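Local coordinates for fat acid-binding protein (Eubacterium ventriosum, PDB 3NYI) that binds stearic acid and, as a member of the DegV family, is probably a fatty-acid-binding protein, at residues F90-T93 with T94-G98; N127-T130 with Q131-I135; G169-D172 with Y173-M176; G178-G181 with K182-T185; I272-V275 with S276-T280. All blocks are in the same frame, centred on the assembly; numbering follows the deposited sequence.

Contact 1: F90-T93 with T94-G98. With STE (stearic acid), chain C.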
# COMPACT_ATOMS: atom_id res chain seq x y z
N PHE A 90 1.07 8.73 7.61
CA PHE A 90 1.79 7.94 6.60
C PHE A 90 1.19 8.13 5.21
O PHE A 90 -0.02 8.19 5.05
CB PHE A 90 1.71 6.44 6.92
CG PHE A 90 2.37 6.06 8.20
CD1 PHE A 90 3.67 5.55 8.19
CD2 PHE A 90 1.71 6.20 9.41
CE1 PHE A 90 4.29 5.19 9.37
CE2 PHE A 90 2.33 5.83 10.60
CZ PHE A 90 3.63 5.33 10.58
N THR A 91 2.05 8.21 4.20
CA THR A 91 1.56 8.35 2.84
C THR A 91 2.19 7.30 1.96
O THR A 91 3.22 6.70 2.32
CB THR A 91 1.89 9.73 2.22
OG1 THR A 91 3.30 9.81 1.99
CG2 THR A 91 1.48 10.85 3.14
N ILE A 92 1.58 7.09 0.81
CA ILE A 92 2.15 6.24 -0.22
C ILE A 92 3.53 6.79 -0.60
O ILE A 92 3.80 7.99 -0.43
CB ILE A 92 1.20 6.21 -1.45
CG1 ILE A 92 1.57 5.09 -2.43
CG2 ILE A 92 1.18 7.60 -2.15
CD1 ILE A 92 0.56 4.93 -3.61
N THR A 93 4.41 5.93 -1.12
CA THR A 93 5.74 6.36 -1.58
C THR A 93 5.71 7.62 -2.46
O THR A 93 4.88 7.74 -3.36
CB THR A 93 6.49 5.24 -2.35
OG1 THR A 93 7.70 5.77 -2.89
CG2 THR A 93 5.63 4.69 -3.47
N THR A 94 6.63 8.54 -2.20
CA THR A 94 6.70 9.78 -2.97
C THR A 94 7.04 9.51 -4.42
O THR A 94 6.84 10.37 -5.27
CB THR A 94 7.81 10.72 -2.45
OG1 THR A 94 9.02 9.96 -2.29
CG2 THR A 94 7.42 11.32 -1.14
N LEU A 95 7.58 8.33 -4.70
CA LEU A 95 7.90 7.97 -6.09
C LEU A 95 6.67 7.61 -6.93
O LEU A 95 6.78 7.54 -8.15
CB LEU A 95 8.95 6.83 -6.15
CG LEU A 95 10.29 7.22 -5.51
CD1 LEU A 95 11.29 6.03 -5.48
CD2 LEU A 95 10.90 8.41 -6.24
N PHE A 96 5.51 7.38 -6.29
CA PHE A 96 4.27 7.09 -7.03
C PHE A 96 3.31 8.28 -7.06
O PHE A 96 2.45 8.35 -7.92
CB PHE A 96 3.47 5.92 -6.42
CG PHE A 96 4.13 4.57 -6.54
CD1 PHE A 96 5.23 4.37 -7.36
CD2 PHE A 96 3.59 3.47 -5.86
CE1 PHE A 96 5.83 3.11 -7.46
CE2 PHE A 96 4.18 2.22 -5.97
CZ PHE A 96 5.30 2.04 -6.77
N SER A 97 3.40 9.16 -6.07
CA SER A 97 2.32 10.13 -5.87
C SER A 97 2.82 11.36 -5.15
O SER A 97 3.75 11.28 -4.36
CB SER A 97 1.20 9.49 -5.04
OG SER A 97 0.20 10.42 -4.71
N GLY A 98 2.18 12.49 -5.40
CA GLY A 98 2.47 13.69 -4.63
C GLY A 98 1.70 13.77 -3.32
O GLY A 98 1.68 14.82 -2.68
C1 STE C . -1.99 9.70 -7.41
O1 STE C . -1.31 10.53 -6.89
O2 STE C . -2.60 9.98 -8.39
C2 STE C . -1.88 8.22 -6.96
C3 STE C . -0.94 7.43 -7.90
C4 STE C . -0.93 5.93 -7.50
C5 STE C . 0.17 5.16 -8.26
C6 STE C . 0.12 3.66 -7.88
C7 STE C . 1.14 2.84 -8.70
C8 STE C . 1.15 1.39 -8.16
C9 STE C . 2.14 0.50 -8.96
C10 STE C . 2.03 -0.96 -8.43
C11 STE C . 2.77 -1.05 -7.10
C12 STE C . 1.97 -1.71 -5.94
C13 STE C . 0.86 -2.66 -6.38
C14 STE C . 1.00 -3.94 -5.50
C15 STE C . -0.28 -4.80 -5.56
C16 STE C . 0.04 -6.20 -4.99
C17 STE C . -0.14 -6.20 -3.46
C18 STE C . 0.00 -7.63 -2.89
O HOH W 1 3.35 10.30 -1.74
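An ST turn at the carboxylate end of the stearic acid site brings Thr-93 against Leu-95 and Phe-96. The Thr-93 hydroxyl stands anti to its own nitrogen (chi1 174°), where OG1 can accept from Leu-95 N at 3.1 Å; the same oxygen is bonded to Gly-202 O. Thr-93 O closes the next step, taking Phe-96 N at 3.0 Å in a nearly straight bond, although the donor lies well above the carbonyl plane. Ser-97 N reaches that carbonyl too, but weakly. With OG1 so placed, the methyl CG2 is turned over one face of the Phe-96 ring in a CH-pi contact, 3.6 Å from CG2 to the ring centroid. Stearic acid C7 covers the opposite face near the rim, and CD1 of Ile-92 comes to the ring edge, so the phenyl is sandwiched between a threonine methyl and the lipid chain. These residues form the loop that leads from strand 87-91 into helix 99-113, whose N-cap is Gly-98. Were the phenyl of Phe-96 lost to an alanine here, the Thr-93 methyl and the lipid near C7 and C11 would probably lose the wall they share. One residue further on, Ser-97 OG donates to carboxylate O1 of the stearic acid at 2.7 Å and receives Ser-99 N; Thr-65 also holds the ligand by a hydrogen bond. Behind this serine, Ile-92 CG2 presses on Ser-97 CB at a tight 3.5 Å. A water sits 2.7 Å from Ile-92 O and 2.8 Å from Ser-97 O, with more acceptors about it than it has protons.

Contact 2: N127-T130 with Q131-I135. With STE (stearic acid), chain C.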
# COMPACT_ATOMS: atom_id res chain seq x y z
N ASN A 127 3.32 0.94 -0.40
CA ASN A 127 1.99 1.08 -0.98
C ASN A 127 1.20 -0.12 -0.53
O ASN A 127 1.78 -1.16 -0.14
CB ASN A 127 2.09 1.10 -2.51
CG ASN A 127 0.75 1.31 -3.19
OD1 ASN A 127 -0.21 1.81 -2.59
ND2 ASN A 127 0.67 0.90 -4.47
N THR A 128 -0.12 0.00 -0.56
CA THR A 128 -1.02 -1.11 -0.26
C THR A 128 -0.47 -2.02 0.87
O THR A 128 -0.21 -1.51 1.98
CB THR A 128 -1.48 -1.88 -1.57
OG1 THR A 128 -2.38 -2.95 -1.24
CG2 THR A 128 -0.28 -2.41 -2.41
N VAL A 129 -0.31 -3.32 0.62
CA VAL A 129 0.04 -4.26 1.70
C VAL A 129 1.24 -3.82 2.57
O VAL A 129 1.20 -3.98 3.79
CB VAL A 129 0.18 -5.73 1.19
CG1 VAL A 129 1.39 -5.87 0.25
CG2 VAL A 129 0.27 -6.75 2.37
N THR A 130 2.31 -3.29 1.97
CA THR A 130 3.48 -2.93 2.77
C THR A 130 3.27 -1.61 3.49
O THR A 130 3.88 -1.36 4.49
CB THR A 130 4.81 -2.87 1.98
OG1 THR A 130 4.59 -2.28 0.70
CG2 THR A 130 5.43 -4.30 1.80
N GLN A 131 2.42 -0.73 2.95
CA GLN A 131 2.06 0.45 3.69
C GLN A 131 1.24 0.03 4.89
O GLN A 131 1.44 0.54 5.99
CB GLN A 131 1.27 1.43 2.81
CG GLN A 131 1.12 2.82 3.43
CD GLN A 131 0.47 3.77 2.43
OE1 GLN A 131 0.52 3.53 1.22
NE2 GLN A 131 -0.15 4.84 2.93
N ALA A 132 0.31 -0.92 4.70
CA ALA A 132 -0.46 -1.46 5.84
C ALA A 132 0.46 -2.15 6.88
O ALA A 132 0.30 -1.95 8.10
CB ALA A 132 -1.52 -2.43 5.33
N LEU A 133 1.41 -2.94 6.41
CA LEU A 133 2.38 -3.60 7.32
C LEU A 133 3.20 -2.60 8.12
O LEU A 133 3.45 -2.81 9.31
CB LEU A 133 3.32 -4.52 6.53
CG LEU A 133 2.65 -5.81 6.05
CD1 LEU A 133 3.53 -6.54 5.03
CD2 LEU A 133 2.32 -6.72 7.25
N LEU A 134 3.64 -1.52 7.47
CA LEU A 134 4.42 -0.51 8.18
C LEU A 134 3.58 0.20 9.23
O LEU A 134 4.01 0.39 10.36
CB LEU A 134 5.03 0.51 7.21
CG LEU A 134 5.90 1.57 7.89
CD1 LEU A 134 7.22 0.95 8.40
CD2 LEU A 134 6.20 2.73 6.93
N ILE A 135 2.38 0.63 8.86
CA ILE A 135 1.51 1.27 9.82
C ILE A 135 1.27 0.34 11.00
O ILE A 135 1.34 0.75 12.16
CB ILE A 135 0.17 1.66 9.18
CG1 ILE A 135 0.40 2.82 8.22
CG2 ILE A 135 -0.80 2.05 10.25
CD1 ILE A 135 -0.77 3.04 7.20
C1 STE C . -1.99 9.70 -7.41
O1 STE C . -1.31 10.53 -6.89
O2 STE C . -2.60 9.98 -8.39
C2 STE C . -1.88 8.22 -6.96
C3 STE C . -0.94 7.43 -7.90
C4 STE C . -0.93 5.93 -7.50
C5 STE C . 0.17 5.16 -8.26
C6 STE C . 0.12 3.66 -7.88
C7 STE C . 1.14 2.84 -8.70
C8 STE C . 1.15 1.39 -8.16
C9 STE C . 2.14 0.50 -8.96
C10 STE C . 2.03 -0.96 -8.43
C11 STE C . 2.77 -1.05 -7.10
C12 STE C . 1.97 -1.71 -5.94
C13 STE C . 0.86 -2.66 -6.38
C14 STE C . 1.00 -3.94 -5.50
C15 STE C . -0.28 -4.80 -5.56
C16 STE C . 0.04 -6.20 -4.99
C17 STE C . -0.14 -6.20 -3.46
C18 STE C . 0.00 -7.63 -2.89
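Backbone bonds join Asn-127 through Thr-130 to the next turn of helix 128-143. Thr-128 O takes Ala-132 N at 2.8 Å, the donor sitting almost straight out from the carbonyl, and Val-129 O and Thr-130 O receive Leu-133 N and Leu-134 N in the same i to i+4 pattern. The bond from Gln-131 N to Asn-127 O is longer, 3.2 Å, and its donor stands far above the carbonyl plane. Thr-128, between them at the helix start, has a positive phi (37°).

Among the polar side chains, Gln-131 runs back extended along the helix start, its CG anti to the backbone nitrogen (chi1 -168°), and lays OE1 3.6 Å from Asn-127 CA. This buried oxygen has no hydrogen-bonding partner in the model, while NE2 on the other branch bonds to Asp-10. Thr-128 OG1 is taken by Asp-14.

The apolar pair is Val-129 CG2 with Leu-133 CD1 at 4.2 Å, one helical turn apart.

Three side chains touch the lipid. The amide ND2 of Asn-127 lies 3.3 Å from stearic acid C12 while it bonds to Ser-276 OG, Thr-128 CG2 lies 3.7 Å from C14, and Val-129 CG1 approaches the terminal C18. The residues at the start of this helix thus line the tail half of the ligand.

Further along, Leu-134 packs on helix 148-161, Leu-133 on strand 236-242, and Thr-128, Val-129 and Thr-130 all rest on Ile-164 of strand 163-167.

Contact 3: G169-D172 with Y173-M176; sequences GSLD and YLKM
A single water ties Ser-170 to Leu-174 at the start of helix 172-177: it donates to Ser-170 O at 2.7 Å and accepts from Leu-174 N at 3.0 Å. The same water lies in the plane of the Tyr-173 ring, at its edge. Ser-170 also contributes its side chain. Its OG, folded back between its own nitrogen and carbonyl carbon (chi1 68°), accepts from Asp-172 N, a weak capping bond of 3.4 Å, and comes obliquely to Tyr-173 CD2 at 3.9 Å. The ring of Tyr-173 meets that of Phe-62, their planes about 50° apart.

After this capped entry the ordinary helix bonds take over. Lys-175 N points almost straight at Leu-171 O, 3.0 Å away, and Met-176 N, of a selenomethionine, bonds to Asp-172 O. On the inner side Leu-171 CD2 touches Leu-174 CD1 at 4.2 Å, the two side chains slanting across each other. Leu-171 continues onto Pro-195 and Leu-174 onto Ile-197, both of strand 194-200.

The chemistry divides by side: both leucines pack on strand 194-200, and Leu-174 also on the bound stearic acid, while serine hydroxyl and water take up two amides of the helix's opening turn. Asp-172 adds a carboxylate at this N-terminal end, where its charge would probably be favourable toward the helix dipole.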
# COMPACT_ATOMS: atom_id res chain seq x y z
N GLY A 169 -2.44 -8.59 -14.40
CA GLY A 169 -3.02 -9.23 -15.57
C GLY A 169 -2.47 -8.78 -16.91
O GLY A 169 -2.63 -9.47 -17.92
N SER A 170 -1.80 -7.63 -16.92
CA SER A 170 -1.28 -7.05 -18.16
C SER A 170 -0.42 -5.86 -17.77
O SER A 170 -0.40 -5.46 -16.61
CB SER A 170 -2.43 -6.56 -19.04
OG SER A 170 -3.09 -5.44 -18.45
N LEU A 171 0.27 -5.28 -18.74
CA LEU A 171 1.06 -4.07 -18.48
C LEU A 171 0.28 -2.80 -18.84
O LEU A 171 0.77 -1.70 -18.61
CB LEU A 171 2.35 -4.09 -19.30
CG LEU A 171 3.47 -5.03 -18.88
CD1 LEU A 171 4.73 -4.71 -19.69
CD2 LEU A 171 3.75 -4.88 -17.41
N ASP A 172 -0.91 -2.97 -19.41
CA ASP A 172 -1.68 -1.85 -19.96
C ASP A 172 -1.91 -0.71 -18.96
O ASP A 172 -1.69 0.46 -19.27
CB ASP A 172 -3.03 -2.34 -20.50
CG ASP A 172 -2.89 -3.35 -21.62
OD1 ASP A 172 -1.81 -3.40 -22.26
OD2 ASP A 172 -3.85 -4.11 -21.86
N TYR A 173 -2.38 -1.06 -17.76
CA TYR A 173 -2.68 -0.03 -16.76
C TYR A 173 -1.44 0.64 -16.18
O TYR A 173 -1.43 1.85 -15.99
CB TYR A 173 -3.57 -0.62 -15.66
CG TYR A 173 -4.86 -1.23 -16.17
CD1 TYR A 173 -6.01 -0.46 -16.28
CD2 TYR A 173 -4.93 -2.57 -16.54
CE1 TYR A 173 -7.21 -1.02 -16.75
CE2 TYR A 173 -6.12 -3.14 -17.00
CZ TYR A 173 -7.27 -2.35 -17.10
OH TYR A 173 -8.47 -2.89 -17.55
N LEU A 174 -0.41 -0.16 -15.89
CA LEU A 174 0.85 0.39 -15.41
C LEU A 174 1.42 1.41 -16.39
O LEU A 174 1.86 2.48 -15.97
CB LEU A 174 1.89 -0.72 -15.17
CG LEU A 174 1.64 -1.60 -13.94
CD1 LEU A 174 2.55 -2.83 -13.95
CD2 LEU A 174 1.83 -0.78 -12.67
N LYS A 175 1.44 1.08 -17.68
CA LYS A 175 2.00 2.00 -18.66
C LYS A 175 1.13 3.25 -18.79
O LYS A 175 1.63 4.37 -18.76
CB LYS A 175 2.16 1.32 -20.03
CG LYS A 175 2.55 2.28 -21.16
CD LYS A 175 3.03 1.52 -22.40
CE LYS A 175 3.42 2.47 -23.54
NZ LYS A 175 2.25 3.21 -24.10
N MSE A 176 -0.17 3.04 -18.91
CA MSE A 176 -1.09 4.17 -19.12
C MSE A 176 -1.06 5.14 -17.94
O MSE A 176 -1.15 6.35 -18.12
CB MSE A 176 -2.50 3.66 -19.38
CG MSE A 176 -3.41 4.67 -20.04
SE MSE A 176 -2.97 5.16 -21.88
CE MSE A 176 -1.43 4.06 -22.29
O HOH W 2 -1.20 -3.06 -15.67

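Contact 4: G178-G181 with K182-T185. With STE (stearic acid), chain C.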
# COMPACT_ATOMS: atom_id res chain seq x y z
N GLY A 178 1.48 5.73 -15.92
CA GLY A 178 2.76 6.42 -15.80
C GLY A 178 3.75 5.92 -14.75
O GLY A 178 4.85 6.46 -14.62
N ARG A 179 3.38 4.89 -13.98
CA ARG A 179 4.27 4.44 -12.90
C ARG A 179 5.00 3.14 -13.21
O ARG A 179 5.62 2.54 -12.33
CB ARG A 179 3.50 4.30 -11.57
CG ARG A 179 3.30 5.61 -10.82
CD ARG A 179 2.11 6.44 -11.40
NE ARG A 179 1.91 7.64 -10.59
CZ ARG A 179 1.18 8.68 -10.97
NH1 ARG A 179 0.56 8.67 -12.14
NH2 ARG A 179 1.07 9.73 -10.16
N ILE A 180 4.94 2.70 -14.46
CA ILE A 180 5.50 1.40 -14.81
C ILE A 180 7.01 1.34 -14.56
O ILE A 180 7.54 0.32 -14.12
CB ILE A 180 5.15 1.02 -16.26
CG1 ILE A 180 5.52 -0.45 -16.52
CG2 ILE A 180 5.82 1.98 -17.27
CD1 ILE A 180 5.01 -0.97 -17.84
N GLY A 181 7.69 2.45 -14.83
CA GLY A 181 9.13 2.53 -14.63
C GLY A 181 9.93 1.34 -15.15
O GLY A 181 9.81 0.93 -16.31
N LYS A 182 10.73 0.77 -14.26
CA LYS A 182 11.66 -0.30 -14.65
C LYS A 182 10.99 -1.64 -15.02
O LYS A 182 11.66 -2.57 -15.49
CB LYS A 182 12.71 -0.51 -13.55
CG LYS A 182 13.74 0.60 -13.50
CD LYS A 182 14.67 0.45 -12.30
CE LYS A 182 15.73 1.55 -12.29
NZ LYS A 182 15.14 2.92 -12.15
N VAL A 183 9.69 -1.74 -14.79
CA VAL A 183 8.97 -2.95 -15.19
C VAL A 183 8.77 -2.99 -16.72
O VAL A 183 8.51 -4.05 -17.28
CB VAL A 183 7.63 -3.06 -14.43
CG1 VAL A 183 6.79 -4.21 -14.96
CG2 VAL A 183 7.91 -3.22 -12.93
N ALA A 184 8.90 -1.84 -17.38
CA ALA A 184 8.83 -1.83 -18.85
C ALA A 184 10.20 -2.18 -19.44
O ALA A 184 11.15 -1.41 -19.33
CB ALA A 184 8.35 -0.47 -19.39
N THR A 185 10.29 -3.36 -20.05
CA THR A 185 11.53 -3.76 -20.72
C THR A 185 11.19 -4.44 -22.04
O THR A 185 10.02 -4.64 -22.36
CB THR A 185 12.41 -4.70 -19.84
OG1 THR A 185 11.88 -6.03 -19.86
CG2 THR A 185 12.48 -4.20 -18.40
C1 STE C . -1.99 9.70 -7.41
O1 STE C . -1.31 10.53 -6.89
O2 STE C . -2.60 9.98 -8.39
C2 STE C . -1.88 8.22 -6.96
C3 STE C . -0.94 7.43 -7.90
C4 STE C . -0.93 5.93 -7.50
C5 STE C . 0.17 5.16 -8.26
C6 STE C . 0.12 3.66 -7.88
C7 STE C . 1.14 2.84 -8.70
C8 STE C . 1.15 1.39 -8.16
C9 STE C . 2.14 0.50 -8.96
C10 STE C . 2.03 -0.96 -8.43
C11 STE C . 2.77 -1.05 -7.10
C12 STE C . 1.97 -1.71 -5.94
C13 STE C . 0.86 -2.66 -6.38
C14 STE C . 1.00 -3.94 -5.50
C15 STE C . -0.28 -4.80 -5.56
C16 STE C . 0.04 -6.20 -4.99
C17 STE C . -0.14 -6.20 -3.46
C18 STE C . 0.00 -7.63 -2.89
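Ile-180 holds CG1 anti to its backbone nitrogen (chi1 -169°) and runs on extended, which carries CD1 along the loop to Ala-184 CB at 3.7 Å. On the way the Ile-180 side chain crosses that of Val-183 at about a right angle. The loop follows helix 172-177 and makes two overlapping beta turns before strand 194-200. In the first, with type II' backbone angles at Gly-181 and Lys-182, Val-183 N bonds to Ile-180 O at 3.1 Å. The second, close to type I, brings Ala-184 N to Gly-181 O, the donor standing above the carbonyl plane. Gly-181 sits where phi is positive, and a side-chain carbon there would run into Lys-182 N. Val-183 packs onto Pro-195 and Ile-197 of strand 194-200 and Ile-204 of strand 203-210.

Arg-179, just upstream, belongs to the lipid site. Bent at chi2 (80°), its chain lies alongside the carboxylate half of the stearic acid, CB near C7 and CD near C5, and its guanidinium spreads one face over C3, 3.5 Å from that carbon to the plane. NE bonds to Phe-96 O and NH1 to Gly-177 O, which help fix how the flat group is turned. Its positive charge probably favours the nearby carboxylate. A leucine here would probably leave Phe-96 O and Gly-177 O without these donors and strip the lipid head of a neighbouring positive charge. At the ligand's head, the approach of Arg-179 NH2 to stearic acid O2 is 4.1 Å.

Contact 5: I272-V275 with S276-T280. With STE (stearic acid), chain C.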
# COMPACT_ATOMS: atom_id res chain seq x y z
N ILE A 272 -6.86 -5.29 -2.27
CA ILE A 272 -6.07 -4.22 -2.89
C ILE A 272 -7.03 -3.11 -3.34
O ILE A 272 -8.05 -3.38 -3.98
CB ILE A 272 -5.25 -4.75 -4.04
CG1 ILE A 272 -4.22 -5.76 -3.49
CG2 ILE A 272 -4.54 -3.61 -4.77
CD1 ILE A 272 -3.57 -6.58 -4.58
N GLY A 273 -6.72 -1.88 -2.96
CA GLY A 273 -7.66 -0.80 -3.16
C GLY A 273 -7.61 -0.12 -4.51
O GLY A 273 -6.77 -0.43 -5.35
N ILE A 274 -8.53 0.82 -4.68
CA ILE A 274 -8.65 1.64 -5.87
C ILE A 274 -7.35 2.32 -6.30
O ILE A 274 -7.01 2.31 -7.48
CB ILE A 274 -9.72 2.71 -5.62
CG1 ILE A 274 -11.10 2.04 -5.54
CG2 ILE A 274 -9.68 3.79 -6.70
CD1 ILE A 274 -12.27 3.01 -5.22
N VAL A 275 -6.63 2.91 -5.35
CA VAL A 275 -5.38 3.60 -5.69
C VAL A 275 -4.43 2.69 -6.51
O VAL A 275 -3.90 3.09 -7.55
CB VAL A 275 -4.64 4.13 -4.44
CG1 VAL A 275 -3.27 4.70 -4.83
CG2 VAL A 275 -5.49 5.16 -3.72
N SER A 276 -4.20 1.47 -6.04
CA SER A 276 -3.34 0.56 -6.78
C SER A 276 -4.01 -0.03 -8.01
O SER A 276 -3.39 -0.17 -9.07
CB SER A 276 -2.84 -0.59 -5.88
OG SER A 276 -2.00 -0.11 -4.86
N ALA A 277 -5.28 -0.40 -7.86
CA ALA A 277 -5.96 -1.10 -8.94
C ALA A 277 -6.09 -0.26 -10.22
O ALA A 277 -6.06 -0.80 -11.32
CB ALA A 277 -7.34 -1.60 -8.48
N VAL A 278 -6.25 1.05 -10.07
CA VAL A 278 -6.32 1.90 -11.25
C VAL A 278 -5.04 1.73 -12.06
O VAL A 278 -5.05 1.77 -13.29
CB VAL A 278 -6.57 3.38 -10.89
CG1 VAL A 278 -6.22 4.30 -12.06
CG2 VAL A 278 -8.04 3.60 -10.46
N HIS A 279 -3.94 1.48 -11.36
CA HIS A 279 -2.64 1.39 -12.00
C HIS A 279 -2.19 -0.03 -12.33
O HIS A 279 -1.38 -0.21 -13.24
CB HIS A 279 -1.59 2.15 -11.16
CG HIS A 279 -1.84 3.63 -11.12
ND1 HIS A 279 -1.31 4.49 -12.05
CD2 HIS A 279 -2.63 4.38 -10.32
CE1 HIS A 279 -1.72 5.72 -11.80
NE2 HIS A 279 -2.54 5.67 -10.75
N THR A 280 -2.71 -1.03 -11.63
CA THR A 280 -2.34 -2.42 -11.92
C THR A 280 -3.31 -3.11 -12.86
O THR A 280 -2.96 -4.10 -13.50
CB THR A 280 -2.29 -3.31 -10.66
OG1 THR A 280 -3.58 -3.33 -10.02
CG2 THR A 280 -1.25 -2.80 -9.68
C1 STE C . -1.99 9.70 -7.41
O1 STE C . -1.31 10.53 -6.89
O2 STE C . -2.60 9.98 -8.39
C2 STE C . -1.88 8.22 -6.96
C3 STE C . -0.94 7.43 -7.90
C4 STE C . -0.93 5.93 -7.50
C5 STE C . 0.17 5.16 -8.26
C6 STE C . 0.12 3.66 -7.88
C7 STE C . 1.14 2.84 -8.70
C8 STE C . 1.15 1.39 -8.16
C9 STE C . 2.14 0.50 -8.96
C10 STE C . 2.03 -0.96 -8.43
C11 STE C . 2.77 -1.05 -7.10
C12 STE C . 1.97 -1.71 -5.94
C13 STE C . 0.86 -2.66 -6.38
C14 STE C . 1.00 -3.94 -5.50
C15 STE C . -0.28 -4.80 -5.56
C16 STE C . 0.04 -6.20 -4.99
C17 STE C . -0.14 -6.20 -3.46
C18 STE C . 0.00 -7.63 -2.89
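This is a buried turn-to-turn contact at the start and first turns of the short helix 274-280, where Ile-272 and Val-275 meet Ser-276 and His-279 beside the stearic acid. Gly-273 is the N-cap, and its carbonyl takes Ala-277 N at 2.9 Å, with the donor in the carbonyl plane. Asp-14 holds the nitrogen of the same glycine. The bond from Val-278 N to Ile-274 O repeats the i to i+4 pattern, and in the last turn Ser-276 O accepts from both His-279 N and Thr-280 N.

Ile-272 CG2 rests on Ser-276 CB at 3.6 Å, while CD1, at the end of its other branch, reaches the lipid tail, 3.6 Å from C17. On the side facing strand 25-33, Ile-274 CG2 meets Val-278 CG2 at 4.1 Å, and both side chains pack onto Val-32 of that strand. Val-275 CG1 touches the ligand near its head, at C4.

His-279 carries the polar part. With CG beside the backbone nitrogen (chi1 -66°), its imidazole lies with one face over the lipid chain at C5, and NE2 bonds to Thr-65 OG1, the hydroxyl that also holds the stearic acid, so the ring backs up a ligand-binding group. Val-275 O, buried and without a hydrogen-bond partner in the model, sits in the plane of that ring at its edge, 3.3 Å from His-279 CD2.

Overall arrangement
Contacts 1, 2 and 5 are buried and line the lipid near the chain's centre; contact 3 is only partly buried, and contact 4 lies at the surface. The stearic acid unites them: contacts 1 and 4 serve its carboxylate half, contact 2 its tail, and contact 5 runs along both. Contacts 2 and 5 both rest on helical turns, joined through Asn-127 and Ser-276, whereas contacts 1 and 4 are loop turns joined through Phe-96 and Arg-179. Contact 3 starts a helix that packs on contacts 4 and 5. Inside, most polar side chains have protein or ligand partners, though Gln-131 OE1 has none; between its own segments contact 4 has backbone turn bonds alone.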